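Local atomic coordinates of methylxanthine N1-demethylase NdmA (Pseudomonas putida, PDB entry 6ICN), a protein that catalyses the NADH- and oxygen-dependent N1-demethylation of caffeine to theobromine and formaldehyde, the first step in caffeine degradation. Residues E29-F34 / K58-Q63; M76-R79 / A85-S88; G94-C99 / A111-P116. All blocks are in the same frame, centred on the assembly; numbering follows the deposited sequence.

Contact 1: residues E29-F34 / K58-Q63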
# COMPACT_ATOMS: atom_id res chain seq x y z
N GLU A 29 26.38 23.10 19.74
CA GLU A 29 26.10 24.53 19.74
C GLU A 29 27.02 25.28 18.78
O GLU A 29 26.58 26.19 18.07
CB GLU A 29 26.24 25.07 21.17
CG GLU A 29 26.16 26.56 21.30
CD GLU A 29 24.74 27.10 21.25
OE1 GLU A 29 23.78 26.28 21.28
OE2 GLU A 29 24.58 28.34 21.19
N TYR A 30 28.29 24.87 18.70
CA TYR A 30 29.25 25.60 17.88
C TYR A 30 28.86 25.58 16.41
O TYR A 30 29.17 26.53 15.68
CB TYR A 30 30.67 25.04 18.10
CG TYR A 30 31.04 23.82 17.28
CD1 TYR A 30 30.58 22.55 17.63
CD2 TYR A 30 31.86 23.93 16.18
CE1 TYR A 30 30.92 21.43 16.88
CE2 TYR A 30 32.23 22.82 15.42
CZ TYR A 30 31.74 21.58 15.78
OH TYR A 30 32.09 20.48 15.03
N LEU A 31 28.14 24.55 15.96
CA LEU A 31 27.74 24.49 14.55
C LEU A 31 26.75 25.59 14.17
O LEU A 31 26.64 25.92 12.99
CB LEU A 31 27.13 23.11 14.23
CG LEU A 31 28.14 21.96 14.35
CD1 LEU A 31 27.42 20.61 14.16
CD2 LEU A 31 29.23 22.13 13.32
N ARG A 32 26.04 26.18 15.14
CA ARG A 32 25.08 27.25 14.84
C ARG A 32 25.77 28.48 14.28
O ARG A 32 25.12 29.31 13.65
CB ARG A 32 24.29 27.63 16.10
CG ARG A 32 23.45 26.48 16.68
CD ARG A 32 22.79 26.85 18.02
NE ARG A 32 21.95 28.04 17.92
CZ ARG A 32 20.65 28.01 17.67
NH1 ARG A 32 20.04 26.83 17.50
NH2 ARG A 32 19.95 29.14 17.59
N HIS A 33 27.09 28.61 14.47
CA HIS A 33 27.80 29.80 14.00
C HIS A 33 28.18 29.75 12.54
O HIS A 33 28.66 30.76 12.01
CB HIS A 33 29.06 30.00 14.87
CG HIS A 33 28.73 30.41 16.26
ND1 HIS A 33 28.70 31.74 16.65
CD2 HIS A 33 28.33 29.70 17.34
CE1 HIS A 33 28.32 31.81 17.91
NE2 HIS A 33 28.10 30.59 18.36
N PHE A 34 27.99 28.61 11.86
CA PHE A 34 28.32 28.49 10.44
C PHE A 34 27.08 28.68 9.58
O PHE A 34 25.94 28.55 10.04
CB PHE A 34 28.92 27.12 10.14
CG PHE A 34 30.27 26.90 10.77
CD1 PHE A 34 31.40 27.47 10.20
CD2 PHE A 34 30.40 26.11 11.91
CE1 PHE A 34 32.66 27.28 10.78
CE2 PHE A 34 31.65 25.91 12.49
CZ PHE A 34 32.77 26.49 11.91
N LYS A 58 14.33 22.66 8.27
CA LYS A 58 14.83 22.31 9.60
C LYS A 58 16.34 22.29 9.57
O LYS A 58 16.94 21.73 8.64
CB LYS A 58 14.29 20.94 10.07
CG LYS A 58 14.79 20.56 11.46
CD LYS A 58 14.26 19.19 11.90
CE LYS A 58 12.86 19.28 12.46
NZ LYS A 58 12.40 17.94 12.92
N LEU A 59 16.95 22.90 10.58
CA LEU A 59 18.40 23.06 10.63
C LEU A 59 18.80 22.94 12.09
O LEU A 59 18.29 23.69 12.93
CB LEU A 59 18.81 24.42 10.06
CG LEU A 59 20.26 24.80 10.33
CD1 LEU A 59 21.20 23.81 9.65
CD2 LEU A 59 20.51 26.21 9.78
N LEU A 60 19.68 21.97 12.39
CA LEU A 60 20.14 21.74 13.77
C LEU A 60 18.96 21.68 14.74
O LEU A 60 19.00 22.28 15.82
CB LEU A 60 21.15 22.81 14.19
CG LEU A 60 22.42 22.77 13.35
CD1 LEU A 60 23.26 24.06 13.50
CD2 LEU A 60 23.25 21.55 13.71
N ASN A 61 17.90 20.98 14.33
CA ASN A 61 16.66 20.77 15.09
C ASN A 61 15.82 22.03 15.29
O ASN A 61 14.86 21.99 16.06
CB ASN A 61 16.93 20.12 16.45
CG ASN A 61 15.89 19.06 16.81
OD1 ASN A 61 15.30 18.42 15.93
ND2 ASN A 61 15.65 18.89 18.11
N GLU A 62 16.14 23.13 14.61
CA GLU A 62 15.30 24.32 14.63
C GLU A 62 14.30 24.27 13.47
O GLU A 62 14.70 24.02 12.33
CB GLU A 62 16.16 25.58 14.48
CG GLU A 62 17.14 25.77 15.61
CD GLU A 62 16.58 26.66 16.70
OE1 GLU A 62 15.34 26.75 16.82
OE2 GLU A 62 17.39 27.27 17.43
N GLN A 63 13.03 24.55 13.76
CA GLN A 63 12.01 24.62 12.72
C GLN A 63 11.94 26.05 12.21
O GLN A 63 11.55 26.96 12.94
CB GLN A 63 10.66 24.18 13.27
CG GLN A 63 10.66 22.75 13.76
CD GLN A 63 9.27 22.31 14.19
OE1 GLN A 63 8.46 21.95 13.36
NE2 GLN A 63 9.00 22.37 15.48
O HOH W 1 20.65 24.04 17.43
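Arg32 reaches across to Glu62 in a salt bridge, while Leu60 packs against the base of the arginine chain. The Arg32 chain leaves its backbone with CG anti to the carbonyl carbon, and a bend at its third torsion (chi3 57°) then swings the guanidinium out toward Glu62. NH1 donates to Glu62 OE2 over 2.7 Å with an N-H...O angle of 157°; the carboxylate oxygen lies close to the guanidinium plane and accepts through its anti lone pair, away from OE1. NH2 adds only a weak bond to the same OE2, at 3.2 Å. The grip is therefore uneven, with both nitrogens sharing one oxygen and the two flat groups twisted 49° apart. Glu62 OE1 turns instead to a salt bridge with Arg77, so the carboxylate joins two arginines.

Leu60 and Asn61 are the central residues of a type I' turn that links strands 55-59 and 62-69 of the Rieske domain in a tight beta-hairpin. With Glu62 just past the turn, the acid and Leu60 both face residues 29-34, the chain leading into edge strand 35-40. A water bridges the two segments: it accepts from Arg32 NH1 at 2.9 Å and donates to Leu60 O, also at 2.9 Å.

The apolar part of the contact falls to one methyl. Leu60 CD1 lies 4.0 Å from Arg32 CG and 4.1 Å from Leu31 CB, and approaches the backbone at Arg32 N to 3.9 Å. Leu31 meets it with its CB, whereas its CD2 packs over a face of the Tyr30 ring. Leu60 also packs on Pro272 of strand 263-274, and Tyr30 packs on helix 330-348.

Contact 2: residues M76-R79 / A85-S88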
# COMPACT_ATOMS: atom_id res chain seq x y z
N MET A 76 12.80 32.93 9.17
CA MET A 76 12.23 33.21 10.49
C MET A 76 11.99 31.89 11.20
O MET A 76 11.90 30.84 10.57
CB MET A 76 10.89 33.96 10.40
CG MET A 76 10.91 35.28 9.69
SD MET A 76 9.24 35.95 9.71
CE MET A 76 9.33 36.97 8.24
N ARG A 77 11.86 31.93 12.53
CA ARG A 77 11.34 30.75 13.21
C ARG A 77 9.93 30.44 12.71
O ARG A 77 9.09 31.34 12.56
CB ARG A 77 11.31 30.96 14.72
CG ARG A 77 11.00 29.67 15.47
CD ARG A 77 11.21 29.84 16.97
NE ARG A 77 12.45 30.55 17.31
CZ ARG A 77 13.63 29.96 17.43
NH1 ARG A 77 13.74 28.65 17.24
NH2 ARG A 77 14.69 30.66 17.74
N ASP A 78 9.65 29.15 12.47
CA ASP A 78 8.36 28.75 11.92
C ASP A 78 7.30 28.64 13.02
O ASP A 78 6.73 27.58 13.29
CB ASP A 78 8.52 27.44 11.18
CG ASP A 78 7.31 27.12 10.32
OD1 ASP A 78 6.44 28.00 10.18
OD2 ASP A 78 7.24 25.98 9.81
N ARG A 79 7.02 29.78 13.66
CA ARG A 79 6.14 29.78 14.83
C ARG A 79 5.64 31.20 15.06
O ARG A 79 6.42 32.07 15.44
CB ARG A 79 6.88 29.26 16.06
CG ARG A 79 6.00 29.13 17.29
CD ARG A 79 6.82 28.61 18.48
NE ARG A 79 5.97 28.62 19.66
CZ ARG A 79 6.12 29.42 20.71
NH1 ARG A 79 7.14 30.27 20.78
NH2 ARG A 79 5.24 29.35 21.70
N ALA A 85 0.91 29.07 15.56
CA ALA A 85 0.74 28.39 14.28
C ALA A 85 2.03 28.45 13.45
O ALA A 85 2.88 29.33 13.63
CB ALA A 85 -0.39 29.01 13.47
N LYS A 86 2.17 27.50 12.53
CA LYS A 86 3.31 27.52 11.61
C LYS A 86 3.08 28.53 10.49
O LYS A 86 2.12 28.42 9.70
CB LYS A 86 3.57 26.13 11.03
CG LYS A 86 4.18 25.19 12.06
CD LYS A 86 4.77 23.93 11.42
CE LYS A 86 5.43 23.08 12.50
NZ LYS A 86 4.40 22.41 13.39
N LEU A 87 3.96 29.54 10.43
CA LEU A 87 3.99 30.49 9.33
C LEU A 87 4.23 29.82 7.97
O LEU A 87 3.87 30.40 6.94
CB LEU A 87 5.08 31.53 9.60
CG LEU A 87 4.88 32.31 10.91
CD1 LEU A 87 6.10 33.22 11.15
CD2 LEU A 87 3.58 33.12 10.92
N SER A 88 4.81 28.62 7.95
CA SER A 88 5.03 27.91 6.69
C SER A 88 3.72 27.43 6.06
O SER A 88 3.74 27.02 4.90
CB SER A 88 5.97 26.72 6.91
OG SER A 88 5.49 25.83 7.92
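Asp78 and Ser88 tie together the two ends of the first cluster-binding loop of the Rieske domain, the loop that carries Cys80 and His82 to the [2Fe-2S] cluster. Two hydrogen bonds do this. Ser88 OG donates to Asp78 OD2 at 2.6 Å, on that oxygen's syn side, and Ser88 N donates to Asp78 OD1 at 2.8 Å from 26° out of the carboxylate plane. Leu87 N is also near OD1, but its angle is too poor for a bond. The carboxylate reaches the start of the 3-10 segment at 87-88 because its CG stands anti to the backbone N (chi1 -167°), while the backbone of Asp78 makes an inverse gamma turn just beyond strand 72-77. Replacing Asp78 by an alanine would probably leave Ser88 N and OG without these acceptors and let residues 85-88 shift against the strand end.

Of the charged neighbours, Lys86 runs its aliphatic chain past the aspartate, with CD 3.6 Å from Asp78 OD2, but its NZ bonds to Ser313 O of the second subunit. Arg79 likewise turns to that subunit, where it meets Trp315 and Asp322.

Apolar packing comes from Leu87, which also touches Cys80 and Cys99: its CD1 lies 4.4 Å from Met76 SD. The same methyl makes a van der Waals contact with a backbone carbonyl, 3.8 Å from Arg77 O. On the backbone, Arg79 CA makes a C-H...O contact with Ala85 O at 3.5 Å.

Contact 3: residues G94-C99 / A111-P116. With FES (Fe2/s2 (inorganic) cluster), chain D.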
# COMPACT_ATOMS: atom_id res chain seq x y z
N GLY A 94 2.70 40.96 -0.41
CA GLY A 94 3.64 42.05 -0.58
C GLY A 94 5.03 41.58 -0.17
O GLY A 94 5.51 40.53 -0.61
N ASN A 95 5.68 42.36 0.69
CA ASN A 95 6.99 42.01 1.22
C ASN A 95 6.89 41.47 2.64
O ASN A 95 7.82 41.63 3.43
CB ASN A 95 7.91 43.23 1.16
CG ASN A 95 8.16 43.69 -0.28
OD1 ASN A 95 7.66 43.08 -1.24
ND2 ASN A 95 8.92 44.78 -0.44
N ARG A 96 5.76 40.83 2.97
CA ARG A 96 5.54 40.30 4.31
C ARG A 96 5.08 38.84 4.23
O ARG A 96 4.57 38.38 3.21
CB ARG A 96 4.50 41.10 5.08
CG ARG A 96 4.87 42.58 5.29
CD ARG A 96 3.75 43.29 6.03
NE ARG A 96 4.00 44.72 6.16
CZ ARG A 96 3.03 45.59 6.45
NH1 ARG A 96 1.79 45.17 6.62
NH2 ARG A 96 3.32 46.89 6.55
N LEU A 97 5.23 38.15 5.36
CA LEU A 97 4.78 36.77 5.52
C LEU A 97 3.56 36.78 6.44
O LEU A 97 3.64 37.23 7.60
CB LEU A 97 5.89 35.88 6.09
CG LEU A 97 5.56 34.40 6.35
CD1 LEU A 97 5.05 33.73 5.07
CD2 LEU A 97 6.79 33.68 6.89
N GLN A 98 2.44 36.27 5.94
CA GLN A 98 1.16 36.32 6.63
C GLN A 98 0.84 34.96 7.24
O GLN A 98 0.83 33.94 6.55
CB GLN A 98 0.05 36.72 5.65
CG GLN A 98 -1.34 36.77 6.27
CD GLN A 98 -2.34 37.37 5.31
OE1 GLN A 98 -2.14 38.47 4.80
NE2 GLN A 98 -3.41 36.65 5.04
N CYS A 99 0.56 34.96 8.54
CA CYS A 99 0.19 33.73 9.23
C CYS A 99 -1.17 33.23 8.74
O CYS A 99 -2.09 34.02 8.55
CB CYS A 99 0.11 34.00 10.73
SG CYS A 99 -0.31 32.53 11.70
N ALA A 111 9.19 41.43 12.45
CA ALA A 111 8.29 42.26 13.25
C ALA A 111 6.87 42.22 12.68
O ALA A 111 6.68 42.36 11.47
CB ALA A 111 8.78 43.71 13.27
N CYS A 112 5.88 42.06 13.56
CA CYS A 112 4.50 42.10 13.09
C CYS A 112 4.11 43.54 12.76
O CYS A 112 4.34 44.45 13.56
CB CYS A 112 3.53 41.55 14.14
SG CYS A 112 1.81 41.63 13.62
N GLN A 113 3.53 43.74 11.57
CA GLN A 113 3.15 45.07 11.11
C GLN A 113 1.66 45.20 10.85
O GLN A 113 1.20 46.30 10.50
CB GLN A 113 3.93 45.44 9.84
CG GLN A 113 5.45 45.52 10.02
CD GLN A 113 5.89 46.59 11.03
OE1 GLN A 113 5.12 47.48 11.40
NE2 GLN A 113 7.14 46.49 11.48
N LEU A 114 0.88 44.14 11.02
CA LEU A 114 -0.56 44.19 10.83
C LEU A 114 -1.21 43.12 11.69
O LEU A 114 -0.84 41.94 11.58
CB LEU A 114 -0.95 43.99 9.37
CG LEU A 114 -2.47 44.00 9.16
CD1 LEU A 114 -3.07 45.34 9.56
CD2 LEU A 114 -2.82 43.62 7.73
N VAL A 115 -2.16 43.53 12.51
CA VAL A 115 -3.04 42.65 13.26
C VAL A 115 -4.46 42.89 12.77
O VAL A 115 -5.11 43.85 13.16
CB VAL A 115 -2.94 42.91 14.78
CG1 VAL A 115 -3.97 42.08 15.57
CG2 VAL A 115 -1.51 42.67 15.27
N PRO A 116 -4.97 42.04 11.86
CA PRO A 116 -6.25 42.37 11.21
C PRO A 116 -7.41 42.51 12.18
O PRO A 116 -8.37 43.26 11.90
CB PRO A 116 -6.46 41.20 10.24
CG PRO A 116 -5.05 40.77 9.90
CD PRO A 116 -4.29 40.91 11.21
FE1 FES D . -0.63 33.54 13.78
FE2 FES D . -2.83 34.01 15.22
S1 FES D . -1.46 32.23 15.33
S2 FES D . -2.05 35.21 13.55
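Arg96 and Gln113 meet across the small four-stranded antiparallel sheet of the Rieske domain, which helps to hold the [2Fe-2S] cluster. Their strands, 96-98 and 112-114, are not neighbours; strand 105-106 runs between them, so the contact is made by side chains reaching over the middle strand.

The Arg96 chain is extended from CG to NE and lays its flat guanidinium against Gln113. The aliphatic CB of Gln113 sits over the centre of one guanidinium face, 3.5 Å from CZ. The two side chains cross at about a right angle, and the guanidinium and amide planes are 42° apart; the amide is not the part that does the touching. Gln113 bends at chi2 (-62°), which leads its end away from the arginine, and its NE2 bonds to Asp107. Arg96 NH1, for its part, is hydrogen-bonded to Gln105 of the middle strand, a bond that helps fix the turn of the guanidinium against the glutamine. Leu114 comes in obliquely beside this pair, its CB 4.1 Å from Arg96 NH1. The contact is small and lies at the protein surface.

Past the end of strand 96-98 the chain enters the cluster site, where Cys99 and Cys80 bind the same iron. Gln98 and Pro116 both pack on Phe194 of the second subunit, as suits Rieske oxygenases, in which electrons typically pass from the cluster to the mononuclear iron of a neighbouring subunit. Cys99 points its sulphur anti to the backbone N (chi1 -179°), and SG binds iron FE1 at 2.3 Å.

The three contacts follow one another along the chain, each closing before the next opens, and step outward through the Rieske domain toward its cluster. Contacts 1 and 2, with centres 16 Å apart, share the six-stranded antiparallel sheet through its adjacent strands 62-69 and 72-77. Contact 3 belongs to the separate four-stranded sheet; its centre is 12 Å from that of contact 2 and 26 Å from that of contact 1. Contacts 2 and 3 touch where Leu87 packs on Leu97 and Cys99. Contact 1 lies where the Rieske domain meets strand 263-274 of the seven-stranded sheet, whereas contacts 2 and 3 lie beside the cluster, through Ala85 and Cys99, and both touch the second subunit, which contact 1 meets only at Gln63.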